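Local structure of aldehyde dehydrogenase (Trypanosoma brucei, 5MYP) at residues G250-A255 with S311-I316; V317-F322 with A343-A348; V232-A237 with V266-M271. The protein probably oxidises aldehydes to carboxylic acids with NAD+ as the electron acceptor. One frame throughout, in Å; residues are numbered along the deposited sequence.

Contacts 1 and 2 are neighbours, their centres about 11 Å apart, and share the loop that runs from 311-316 into 317-322; they touch through Tyr313 OH on Ile347 O and Ile316 N on Leu345 O. Contact 3 lies apart from both, its centre about 26 Å from that of contact 1 and about 32 Å from that of contact 2. Contact 1 is buried and made by apolar packing with one bridging water, near the predicted active-site Cys259. Contacts 2 and 3 are both partly buried; contact 2 is apolar, whereas contact 3 combines parallel-strand hydrogen bonds with two close carboxylates. Contacts 2 and 3 both reach the same mixed sheet.

Contact 1 of 3, residues G250-A255 with S311-I316; sequences GKIINA and SDYPRI
Ala255 and Pro314 bring the two backbones together, their CA atoms 5.3 Å apart, where the chain leaves helix 240-252 and meets the extended loop 311-316. Residue Ile253 is the first to depart from helical geometry, and Asn254 and Ala255 follow with positive phi, although Ala255 N still bonds back to Ile252 O. The turn points the methyl of Ala255 at the loop, where CB lies 3.5 Å from Pro314 O and 4.1 Å from Pro314 CB. The proline ring packs alongside the turn, with Pro314 CG 3.6 Å from Asn254 CA. On another side of the same methyl is Tyr313, whose ring is met obliquely by Ala255 CB, at 4.0 Å from Tyr313 CZ. Having CG anti to the backbone N (chi1 -175°) carries this ring across to the helix end, where CE1 also approaches Ile252 CG2. Ile316 CD1 adds a further apolar contact to Ala255 CB. No direct hydrogen bond crosses; instead a water donates to Lys251 O and to Tyr313 OH, which also bonds to Ile347 O. Asn254 OD1 accepts from Arg67 NE, and its ND2 bonds to Gln257 O. The side chain of Asn254 is about 9 Å from that of Cys259, the predicted active-site cysteine. Helix 69-95 touches Pro314 through Glu71, while strand 346-353 and helix 272-287 both touch Tyr313.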
ATOM      1  N   GLY A 250      21.276  -6.200 -21.382  1.00 16.36           N
ATOM      2  CA  GLY A 250      20.044  -6.409 -20.606  1.00 16.24           C
ATOM      3  C   GLY A 250      19.282  -7.671 -20.976  1.00 16.01           C
ATOM      4  O   GLY A 250      18.606  -8.261 -20.130  1.00 15.96           O
ATOM      5  N   LYS A 251      19.386  -8.076 -22.239  1.00 15.93           N
ATOM      6  CA  LYS A 251      18.764  -9.304 -22.736  1.00 16.05           C
ATOM      7  C   LYS A 251      19.601 -10.552 -22.450  1.00 16.15           C
ATOM      8  O   LYS A 251      19.047 -11.609 -22.153  1.00 16.27           O
ATOM      9  CB  LYS A 251      18.515  -9.176 -24.245  1.00 16.02           C
ATOM     10  CG  LYS A 251      17.526 -10.174 -24.825  1.00 16.10           C
ATOM     11  CD  LYS A 251      16.161 -10.038 -24.173  1.00 16.15           C
ATOM     12  CE  LYS A 251      15.040 -10.495 -25.087  1.00 16.20           C
ATOM     13  NZ  LYS A 251      13.717 -10.365 -24.418  1.00 16.23           N
ATOM     14  N   ILE A 252      20.925 -10.431 -22.545  1.00 16.23           N
ATOM     15  CA  ILE A 252      21.836 -11.573 -22.368  1.00 16.43           C
ATOM     16  C   ILE A 252      21.913 -12.054 -20.910  1.00 16.27           C
ATOM     17  O   ILE A 252      22.019 -13.260 -20.667  1.00 15.86           O
ATOM     18  CB  ILE A 252      23.247 -11.267 -22.955  1.00 16.73           C
ATOM     19  CG1 ILE A 252      23.190 -11.362 -24.486  1.00 16.93           C
ATOM     20  CG2 ILE A 252      24.318 -12.222 -22.417  1.00 17.07           C
ATOM     21  CD1 ILE A 252      24.443 -10.889 -25.196  1.00 17.07           C
ATOM     22  N   ILE A 253      21.877 -11.128 -19.954  1.00 16.34           N
ATOM     23  CA  ILE A 253      21.935 -11.508 -18.535  1.00 16.56           C
ATOM     24  C   ILE A 253      20.786 -12.459 -18.179  1.00 16.35           C
ATOM     25  O   ILE A 253      19.627 -12.218 -18.544  1.00 15.81           O
ATOM     26  CB  ILE A 253      21.980 -10.292 -17.568  1.00 17.05           C
ATOM     27  CG1 ILE A 253      20.738  -9.394 -17.696  1.00 17.31           C
ATOM     28  CG2 ILE A 253      23.262  -9.492 -17.782  1.00 17.07           C
ATOM     29  CD1 ILE A 253      20.740  -8.218 -16.745  1.00 17.60           C
ATOM     30  N   ASN A 254      21.140 -13.568 -17.529  1.00 16.04           N
ATOM     31  CA  ASN A 254      20.198 -14.628 -17.159  1.00 16.19           C
ATOM     32  C   ASN A 254      19.381 -15.206 -18.336  1.00 16.03           C
ATOM     33  O   ASN A 254      18.274 -15.724 -18.140  1.00 15.90           O
ATOM     34  CB  ASN A 254      19.279 -14.121 -16.031  1.00 16.22           C
ATOM     35  CG  ASN A 254      18.870 -15.213 -15.062  1.00 16.45           C
ATOM     36  OD1 ASN A 254      19.646 -16.120 -14.757  1.00 16.63           O
ATOM     37  ND2 ASN A 254      17.653 -15.120 -14.557  1.00 16.53           N
ATOM     38  N   ALA A 255      19.946 -15.141 -19.546  1.00 16.10           N
ATOM     39  CA  ALA A 255      19.268 -15.570 -20.778  1.00 16.13           C
ATOM     40  C   ALA A 255      17.870 -14.950 -20.943  1.00 16.06           C
ATOM     41  O   ALA A 255      16.910 -15.637 -21.296  1.00 15.98           O
ATOM     42  CB  ALA A 255      19.209 -17.089 -20.835  1.00 16.06           C
ATOM     43  N   SER A 311      29.674 -23.429 -20.631  1.00 19.46           N
ATOM     44  CA  SER A 311      29.703 -22.082 -21.212  1.00 18.81           C
ATOM     45  C   SER A 311      29.377 -20.991 -20.187  1.00 18.51           C
ATOM     46  O   SER A 311      28.946 -21.273 -19.062  1.00 18.19           O
ATOM     47  CB  SER A 311      28.728 -21.989 -22.390  1.00 18.78           C
ATOM     48  OG  SER A 311      27.380 -21.919 -21.955  1.00 18.47           O
ATOM     49  N   ASP A 312      29.577 -19.744 -20.608  1.00 18.42           N
ATOM     50  CA  ASP A 312      29.286 -18.565 -19.785  1.00 18.23           C
ATOM     51  C   ASP A 312      27.857 -18.035 -19.968  1.00 17.80           C
ATOM     52  O   ASP A 312      27.525 -16.968 -19.438  1.00 17.78           O
ATOM     53  CB  ASP A 312      30.272 -17.440 -20.125  1.00 18.64           C
ATOM     54  CG  ASP A 312      31.725 -17.827 -19.888  1.00 19.11           C
ATOM     55  OD1 ASP A 312      31.994 -18.880 -19.273  1.00 19.29           O
ATOM     56  OD2 ASP A 312      32.609 -17.062 -20.324  1.00 19.88           O
ATOM     57  N   TYR A 313      27.020 -18.769 -20.708  1.00 17.22           N
ATOM     58  CA  TYR A 313      25.684 -18.310 -21.077  1.00 17.01           C
ATOM     59  C   TYR A 313      24.613 -19.076 -20.285  1.00 17.06           C
ATOM     60  O   TYR A 313      24.610 -20.310 -20.302  1.00 17.14           O
ATOM     61  CB  TYR A 313      25.467 -18.490 -22.575  1.00 16.54           C
ATOM     62  CG  TYR A 313      24.156 -17.916 -23.053  1.00 16.17           C
ATOM     63  CD1 TYR A 313      23.954 -16.541 -23.111  1.00 16.12           C
ATOM     64  CD2 TYR A 313      23.111 -18.748 -23.429  1.00 15.99           C
ATOM     65  CE1 TYR A 313      22.751 -16.011 -23.559  1.00 16.05           C
ATOM     66  CE2 TYR A 313      21.906 -18.234 -23.871  1.00 15.95           C
ATOM     67  CZ  TYR A 313      21.727 -16.863 -23.931  1.00 15.84           C
ATOM     68  OH  TYR A 313      20.532 -16.348 -24.365  1.00 16.07           O
ATOM     69  N   PRO A 314      23.701 -18.354 -19.594  1.00 17.30           N
ATOM     70  CA  PRO A 314      22.725 -19.037 -18.730  1.00 17.49           C
ATOM     71  C   PRO A 314      21.699 -19.911 -19.446  1.00 17.67           C
ATOM     72  O   PRO A 314      21.474 -19.777 -20.649  1.00 17.68           O
ATOM     73  CB  PRO A 314      22.025 -17.882 -18.002  1.00 17.49           C
ATOM     74  CG  PRO A 314      22.995 -16.763 -18.066  1.00 17.41           C
ATOM     75  CD  PRO A 314      23.644 -16.896 -19.402  1.00 17.31           C
ATOM     76  N   ARG A 315      21.089 -20.790 -18.664  1.00 18.14           N
ATOM     77  CA  ARG A 315      20.161 -21.795 -19.140  1.00 18.68           C
ATOM     78  C   ARG A 315      18.722 -21.289 -18.990  1.00 18.79           C
ATOM     79  O   ARG A 315      18.430 -20.486 -18.095  1.00 18.23           O
ATOM     80  CB  ARG A 315      20.394 -23.093 -18.336  1.00 19.61           C
ATOM     81  CG  ARG A 315      19.729 -23.217 -16.970  1.00 20.61           C
ATOM     82  CD  ARG A 315      19.509 -24.679 -16.611  1.00 21.43           C
ATOM     83  NE  ARG A 315      20.738 -25.458 -16.739  1.00 21.84           N
ATOM     84  CZ  ARG A 315      21.725 -25.514 -15.838  1.00 22.25           C
ATOM     85  NH1 ARG A 315      21.702 -24.786 -14.718  1.00 22.62           N
ATOM     86  NH2 ARG A 315      22.795 -26.262 -16.087  1.00 22.50           N
ATOM     87  N   ILE A 316      17.836 -21.774 -19.855  1.00 18.69           N
ATOM     88  CA  ILE A 316      16.395 -21.584 -19.680  1.00 18.82           C
ATOM     89  C   ILE A 316      15.971 -22.471 -18.502  1.00 19.16           C
ATOM     90  O   ILE A 316      16.517 -23.551 -18.306  1.00 18.97           O
ATOM     91  CB  ILE A 316      15.589 -21.924 -20.963  1.00 18.46           C
ATOM     92  CG1 ILE A 316      16.095 -21.111 -22.172  1.00 18.34           C
ATOM     93  CG2 ILE A 316      14.095 -21.693 -20.749  1.00 18.59           C
ATOM     94  CD1 ILE A 316      16.160 -19.614 -21.961  1.00 18.30           C
TER
HETATM   95  O   HOH W   1      19.193 -13.621 -24.015  1.00 21.59           O

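Contact 2 of 3, residues V317-F322 with A343-A348; sequences VNASHF and ATLTIA
Phe322, in the first turn of helix 319-328, lies against Leu345 and Ile347 at the start of strand 346-353, so that a helix N-terminus packs on a strand of the mixed sheet. Strand entry is marked by a G1 beta bulge, in which Leu345, with positive phi, and Thr346 both face Asp341. The phenylalanine ring crosses both aliphatic side chains at a slant. A chi1 of 178° swings the ring away from the backbone N and across to the strand, and Phe322 CE2 comes within 3.3 Å of Ile347 CG1, a tight apolar contact. The terminal methyl, Ile347 CD1, lies 3.6 Å from Phe322 CD2 and near Phe322 O. At the ring edge, in its plane, sits Thr346 O, 3.5 Å from Phe322 CE2.

Leu345 packs on the start of the helix. Its CD2 branch touches Phe322 CB at 3.7 Å and lies against Ala319 N and CA, and Leu345 CD1 beside it is 3.9 Å from Asn318 CA. Both methyls thus rest on the Asn318-Ala319 backbone where the helix begins. Leu325 and Met326, later in the same helix, also touch Ile347, and Glu342 touches Phe322. Leu345 is also paired by backbone hydrogen bonding with Ile316, just before segment 317-322, which ties the bulge to the chain that leads into the helix. Asn318 is the N-cap of that helix: its OD1 accepts from His321 N at 2.9 Å, with an N-H...O angle of 169° and the donor almost in line with the side-chain C=O bond.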
ATOM      1  N   VAL A 317      15.016 -21.988 -17.710  1.00 19.65           N
ATOM      2  CA  VAL A 317      14.636 -22.636 -16.438  1.00 19.95           C
ATOM      3  C   VAL A 317      14.247 -24.117 -16.569  1.00 20.18           C
ATOM      4  O   VAL A 317      14.654 -24.932 -15.743  1.00 19.64           O
ATOM      5  CB  VAL A 317      13.523 -21.835 -15.707  1.00 20.10           C
ATOM      6  CG1 VAL A 317      12.202 -21.860 -16.467  1.00 20.12           C
ATOM      7  CG2 VAL A 317      13.337 -22.326 -14.276  1.00 20.21           C
ATOM      8  N   ASN A 318      13.492 -24.459 -17.612  1.00 20.70           N
ATOM      9  CA  ASN A 318      13.053 -25.843 -17.834  1.00 21.44           C
ATOM     10  C   ASN A 318      12.633 -26.074 -19.288  1.00 22.10           C
ATOM     11  O   ASN A 318      12.560 -25.124 -20.079  1.00 21.98           O
ATOM     12  CB  ASN A 318      11.922 -26.224 -16.853  1.00 21.71           C
ATOM     13  CG  ASN A 318      10.701 -25.313 -16.953  1.00 21.81           C
ATOM     14  OD1 ASN A 318      10.336 -24.851 -18.033  1.00 22.51           O
ATOM     15  ND2 ASN A 318      10.059 -25.063 -15.817  1.00 21.70           N
ATOM     16  N   ALA A 319      12.361 -27.335 -19.626  1.00 22.66           N
ATOM     17  CA  ALA A 319      11.965 -27.732 -20.984  1.00 23.53           C
ATOM     18  C   ALA A 319      10.694 -27.031 -21.476  1.00 23.83           C
ATOM     19  O   ALA A 319      10.613 -26.638 -22.640  1.00 23.77           O
ATOM     20  CB  ALA A 319      11.788 -29.248 -21.056  1.00 23.68           C
ATOM     21  N   SER A 320       9.714 -26.874 -20.587  1.00 24.50           N
ATOM     22  CA  SER A 320       8.448 -26.207 -20.921  1.00 24.80           C
ATOM     23  C   SER A 320       8.654 -24.762 -21.382  1.00 24.28           C
ATOM     24  O   SER A 320       8.114 -24.351 -22.409  1.00 23.85           O
ATOM     25  CB  SER A 320       7.510 -26.228 -19.715  1.00 25.59           C
ATOM     26  OG  SER A 320       7.290 -27.561 -19.283  1.00 26.80           O
ATOM     27  N   HIS A 321       9.444 -24.011 -20.620  1.00 24.14           N
ATOM     28  CA  HIS A 321       9.799 -22.634 -20.984  1.00 24.11           C
ATOM     29  C   HIS A 321      10.640 -22.577 -22.269  1.00 22.92           C
ATOM     30  O   HIS A 321      10.466 -21.668 -23.080  1.00 22.15           O
ATOM     31  CB  HIS A 321      10.520 -21.926 -19.827  1.00 25.35           C
ATOM     32  CG  HIS A 321       9.606 -21.489 -18.720  1.00 26.82           C
ATOM     33  ND1 HIS A 321       9.602 -20.202 -18.222  1.00 27.72           N
ATOM     34  CD2 HIS A 321       8.656 -22.161 -18.026  1.00 27.48           C
ATOM     35  CE1 HIS A 321       8.698 -20.104 -17.263  1.00 28.01           C
ATOM     36  NE2 HIS A 321       8.108 -21.278 -17.126  1.00 27.81           N
ATOM     37  N   PHE A 322      11.535 -23.553 -22.449  1.00 21.91           N
ATOM     38  CA  PHE A 322      12.333 -23.670 -23.674  1.00 21.20           C
ATOM     39  C   PHE A 322      11.444 -23.802 -24.921  1.00 21.22           C
ATOM     40  O   PHE A 322      11.623 -23.059 -25.885  1.00 20.11           O
ATOM     41  CB  PHE A 322      13.304 -24.859 -23.581  1.00 20.92           C
ATOM     42  CG  PHE A 322      14.129 -25.070 -24.817  1.00 20.67           C
ATOM     43  CD1 PHE A 322      13.652 -25.853 -25.868  1.00 20.61           C
ATOM     44  CD2 PHE A 322      15.388 -24.495 -24.934  1.00 20.56           C
ATOM     45  CE1 PHE A 322      14.407 -26.046 -27.012  1.00 20.63           C
ATOM     46  CE2 PHE A 322      16.149 -24.687 -26.077  1.00 20.67           C
ATOM     47  CZ  PHE A 322      15.657 -25.461 -27.118  1.00 20.45           C
ATOM     48  N   ALA A 343      18.713 -30.097 -25.173  1.00 21.50           N
ATOM     49  CA  ALA A 343      19.282 -30.911 -24.087  1.00 21.40           C
ATOM     50  C   ALA A 343      19.899 -30.070 -22.965  1.00 21.21           C
ATOM     51  O   ALA A 343      19.740 -30.395 -21.791  1.00 21.32           O
ATOM     52  CB  ALA A 343      20.317 -31.883 -24.639  1.00 21.43           C
ATOM     53  N   THR A 344      20.593 -28.994 -23.343  1.00 20.61           N
ATOM     54  CA  THR A 344      21.217 -28.067 -22.391  1.00 20.04           C
ATOM     55  C   THR A 344      20.381 -26.797 -22.136  1.00 19.48           C
ATOM     56  O   THR A 344      20.857 -25.878 -21.467  1.00 19.27           O
ATOM     57  CB  THR A 344      22.618 -27.645 -22.883  1.00 20.12           C
ATOM     58  OG1 THR A 344      22.497 -26.887 -24.098  1.00 20.30           O
ATOM     59  CG2 THR A 344      23.517 -28.875 -23.109  1.00 20.13           C
ATOM     60  N   LEU A 345      19.155 -26.750 -22.665  1.00 19.11           N
ATOM     61  CA  LEU A 345      18.226 -25.620 -22.497  1.00 18.70           C
ATOM     62  C   LEU A 345      18.879 -24.267 -22.844  1.00 18.26           C
ATOM     63  O   LEU A 345      18.786 -23.292 -22.094  1.00 17.76           O
ATOM     64  CB  LEU A 345      17.641 -25.625 -21.080  1.00 18.85           C
ATOM     65  CG  LEU A 345      16.845 -26.873 -20.665  1.00 19.21           C
ATOM     66  CD1 LEU A 345      16.589 -26.877 -19.166  1.00 19.44           C
ATOM     67  CD2 LEU A 345      15.531 -26.960 -21.431  1.00 19.14           C
ATOM     68  N   THR A 346      19.545 -24.244 -23.995  1.00 17.55           N
ATOM     69  CA  THR A 346      20.291 -23.085 -24.462  1.00 17.07           C
ATOM     70  C   THR A 346      19.550 -22.466 -25.636  1.00 16.67           C
ATOM     71  O   THR A 346      19.273 -23.160 -26.612  1.00 16.83           O
ATOM     72  CB  THR A 346      21.707 -23.488 -24.912  1.00 17.09           C
ATOM     73  OG1 THR A 346      22.389 -24.140 -23.835  1.00 16.95           O
ATOM     74  CG2 THR A 346      22.502 -22.273 -25.324  1.00 17.05           C
ATOM     75  N   ILE A 347      19.206 -21.184 -25.522  1.00 16.20           N
ATOM     76  CA  ILE A 347      18.660 -20.405 -26.638  1.00 15.91           C
ATOM     77  C   ILE A 347      19.451 -19.099 -26.729  1.00 15.74           C
ATOM     78  O   ILE A 347      19.438 -18.300 -25.795  1.00 15.10           O
ATOM     79  CB  ILE A 347      17.159 -20.077 -26.460  1.00 15.98           C
ATOM     80  CG1 ILE A 347      16.330 -21.359 -26.300  1.00 16.12           C
ATOM     81  CG2 ILE A 347      16.641 -19.253 -27.646  1.00 16.01           C
ATOM     82  CD1 ILE A 347      14.872 -21.117 -25.963  1.00 16.26           C
ATOM     83  N   ALA A 348      20.142 -18.887 -27.849  1.00 15.43           N
ATOM     84  CA  ALA A 348      20.910 -17.658 -28.048  1.00 15.45           C
ATOM     85  C   ALA A 348      19.963 -16.469 -28.253  1.00 15.47           C
ATOM     86  O   ALA A 348      18.829 -16.660 -28.704  1.00 15.22           O
ATOM     87  CB  ALA A 348      21.845 -17.793 -29.241  1.00 15.61           C
TER

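Contact 3 of 3, residues V232-A237 with V266-M271; sequences VDDTCA and VVEKSM. Unlike the reference sequence in segment 232-237: Thr235 (reference Ser).
The side chains of Asp234 and Glu268 cross obliquely, their carboxylate planes turned 30° from each other and Asp234 OD2 4.3 Å from Glu268 OE2, a pair of like charges that may raise the pKa of one of them. Glu268 OE1 is held by two donors from Ser270: OG on the syn side, close to the carboxylate plane, at 2.6 Å, and the backbone N from above that plane. A bend at chi2 (-82°) folds the glutamate back to this serine. Thr235 N meets Asp233 OD1 from above the carboxylate plane, closing an Asx turn, and Thr235 OG1 adds a second bond on its syn lone pair. Met271 packs against the turn, with CG 3.7 Å from Asp233 O and CE 3.6 Å from Asp234 O. Val267 CG2 packs on Val232 CB. Ser399 bonds to Asp233 OD2, and Phe464 of the second subunit packs on Cys236. Val232 N donates to Val266 O at 3.0 Å, and Glu268 N to Val232 O at 2.9 Å, the parallel bridge by which strands 229-232 and 264-268 pair; helix 240-252 connects them in the chain, a beta-alpha-beta arrangement.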
ATOM      1  N   VAL A 232      13.358   3.402 -29.249  1.00 14.86           N
ATOM      2  CA  VAL A 232      14.571   3.977 -29.839  1.00 15.34           C
ATOM      3  C   VAL A 232      14.138   4.935 -30.942  1.00 15.94           C
ATOM      4  O   VAL A 232      13.516   4.512 -31.915  1.00 15.67           O
ATOM      5  CB  VAL A 232      15.500   2.885 -30.413  1.00 15.29           C
ATOM      6  CG1 VAL A 232      16.768   3.500 -31.004  1.00 15.41           C
ATOM      7  CG2 VAL A 232      15.839   1.856 -29.339  1.00 15.21           C
ATOM      8  N   ASP A 233      14.453   6.220 -30.789  1.00 16.79           N
ATOM      9  CA  ASP A 233      14.038   7.233 -31.765  1.00 17.69           C
ATOM     10  C   ASP A 233      15.107   7.421 -32.858  1.00 18.22           C
ATOM     11  O   ASP A 233      16.004   6.592 -32.983  1.00 17.93           O
ATOM     12  CB  ASP A 233      13.613   8.541 -31.050  1.00 17.96           C
ATOM     13  CG  ASP A 233      14.779   9.435 -30.645  1.00 18.23           C
ATOM     14  OD1 ASP A 233      15.950   9.001 -30.682  1.00 18.52           O
ATOM     15  OD2 ASP A 233      14.505  10.601 -30.281  1.00 18.59           O
ATOM     16  N   ASP A 234      14.991   8.496 -33.637  1.00 19.28           N
ATOM     17  CA  ASP A 234      15.912   8.800 -34.754  1.00 20.01           C
ATOM     18  C   ASP A 234      17.038   9.810 -34.426  1.00 20.69           C
ATOM     19  O   ASP A 234      17.657  10.360 -35.341  1.00 20.35           O
ATOM     20  CB  ASP A 234      15.106   9.272 -35.983  1.00 20.19           C
ATOM     21  CG  ASP A 234      14.222  10.493 -35.697  1.00 20.75           C
ATOM     22  OD1 ASP A 234      14.095  10.903 -34.520  1.00 20.86           O
ATOM     23  OD2 ASP A 234      13.630  11.034 -36.656  1.00 20.96           O
ATOM     24  N   THR A 235      17.321  10.032 -33.139  1.00 21.54           N
ATOM     25  CA  THR A 235      18.366  10.978 -32.713  1.00 22.11           C
ATOM     26  C   THR A 235      19.608  10.276 -32.145  1.00 22.49           C
ATOM     27  O   THR A 235      20.487  10.945 -31.599  1.00 21.76           O
ATOM     28  CB  THR A 235      17.819  11.988 -31.672  1.00 22.73           C
ATOM     29  OG1 THR A 235      17.409  11.298 -30.481  1.00 23.00           O
ATOM     30  CG2 THR A 235      16.634  12.767 -32.246  1.00 22.72           C
ATOM     31  N   CYS A 236      19.690   8.946 -32.302  1.00 22.64           N
ATOM     32  CA  CYS A 236      20.773   8.130 -31.729  1.00 23.36           C
ATOM     33  C   CYS A 236      21.686   7.451 -32.768  1.00 23.43           C
ATOM     34  O   CYS A 236      22.432   6.535 -32.411  1.00 23.49           O
ATOM     35  CB  CYS A 236      20.180   7.042 -30.815  1.00 23.97           C
ATOM     36  SG  CYS A 236      19.211   7.649 -29.420  1.00 24.95           S
ATOM     37  N   ALA A 237      21.657   7.891 -34.028  1.00 23.53           N
ATOM     38  CA  ALA A 237      22.486   7.265 -35.079  1.00 23.99           C
ATOM     39  C   ALA A 237      23.966   7.179 -34.691  1.00 24.27           C
ATOM     40  O   ALA A 237      24.588   6.128 -34.845  1.00 23.94           O
ATOM     41  CB  ALA A 237      22.329   7.995 -36.403  1.00 24.15           C
ATOM     42  N   VAL A 266      10.612  -0.868 -29.908  1.00 14.69           N
ATOM     43  CA  VAL A 266       9.854  -0.044 -30.848  1.00 14.96           C
ATOM     44  C   VAL A 266      10.835   1.000 -31.375  1.00 15.19           C
ATOM     45  O   VAL A 266      11.202   1.934 -30.656  1.00 14.83           O
ATOM     46  CB  VAL A 266       8.632   0.637 -30.193  1.00 15.21           C
ATOM     47  CG1 VAL A 266       7.769   1.318 -31.253  1.00 15.40           C
ATOM     48  CG2 VAL A 266       7.808  -0.378 -29.407  1.00 15.30           C
ATOM     49  N   VAL A 267      11.269   0.827 -32.624  1.00 15.37           N
ATOM     50  CA  VAL A 267      12.332   1.656 -33.209  1.00 15.87           C
ATOM     51  C   VAL A 267      11.762   2.552 -34.312  1.00 16.45           C
ATOM     52  O   VAL A 267      10.863   2.141 -35.044  1.00 16.33           O
ATOM     53  CB  VAL A 267      13.526   0.804 -33.724  1.00 15.82           C
ATOM     54  CG1 VAL A 267      13.102  -0.212 -34.777  1.00 15.92           C
ATOM     55  CG2 VAL A 267      14.654   1.689 -34.246  1.00 15.99           C
ATOM     56  N   GLU A 268      12.276   3.774 -34.424  1.00 17.04           N
ATOM     57  CA  GLU A 268      11.834   4.684 -35.480  1.00 17.96           C
ATOM     58  C   GLU A 268      12.149   4.027 -36.831  1.00 18.27           C
ATOM     59  O   GLU A 268      13.230   3.462 -37.013  1.00 17.83           O
ATOM     60  CB  GLU A 268      12.504   6.058 -35.343  1.00 18.35           C
ATOM     61  CG  GLU A 268      11.806   7.194 -36.089  1.00 18.83           C
ATOM     62  CD  GLU A 268      12.158   7.278 -37.572  1.00 19.31           C
ATOM     63  OE1 GLU A 268      13.233   6.787 -37.982  1.00 19.51           O
ATOM     64  OE2 GLU A 268      11.355   7.847 -38.337  1.00 19.59           O
ATOM     65  N   LYS A 269      11.182   4.096 -37.745  1.00 18.91           N
ATOM     66  CA  LYS A 269      11.186   3.354 -39.025  1.00 19.90           C
ATOM     67  C   LYS A 269      12.535   3.372 -39.767  1.00 19.46           C
ATOM     68  O   LYS A 269      13.021   2.330 -40.213  1.00 18.94           O
ATOM     69  CB  LYS A 269      10.085   3.919 -39.931  1.00 21.14           C
ATOM     70  CG  LYS A 269       9.746   3.099 -41.167  1.00 22.58           C
ATOM     71  CD  LYS A 269       8.683   3.799 -42.010  1.00 23.33           C
ATOM     72  CE  LYS A 269       9.163   5.148 -42.544  1.00 24.50           C
ATOM     73  NZ  LYS A 269       8.404   5.624 -43.736  1.00 25.25           N
ATOM     74  N   SER A 270      13.132   4.556 -39.875  1.00 19.12           N
ATOM     75  CA  SER A 270      14.393   4.738 -40.597  1.00 19.33           C
ATOM     76  C   SER A 270      15.625   4.131 -39.906  1.00 19.22           C
ATOM     77  O   SER A 270      16.648   3.927 -40.564  1.00 19.14           O
ATOM     78  CB  SER A 270      14.639   6.229 -40.880  1.00 19.40           C
ATOM     79  OG  SER A 270      15.098   6.915 -39.727  1.00 19.51           O
ATOM     80  N   MET A 271      15.528   3.849 -38.603  1.00 18.97           N
ATOM     81  CA  MET A 271      16.637   3.298 -37.822  1.00 19.30           C
ATOM     82  C   MET A 271      16.629   1.781 -37.644  1.00 18.85           C
ATOM     83  O   MET A 271      17.538   1.247 -37.008  1.00 18.56           O
ATOM     84  CB  MET A 271      16.656   3.954 -36.428  1.00 19.82           C
ATOM     85  CG  MET A 271      16.794   5.468 -36.426  1.00 20.50           C
ATOM     86  SD  MET A 271      18.436   5.955 -36.987  1.00 21.16           S
ATOM     87  CE  MET A 271      18.096   7.588 -37.639  1.00 21.34           C
TER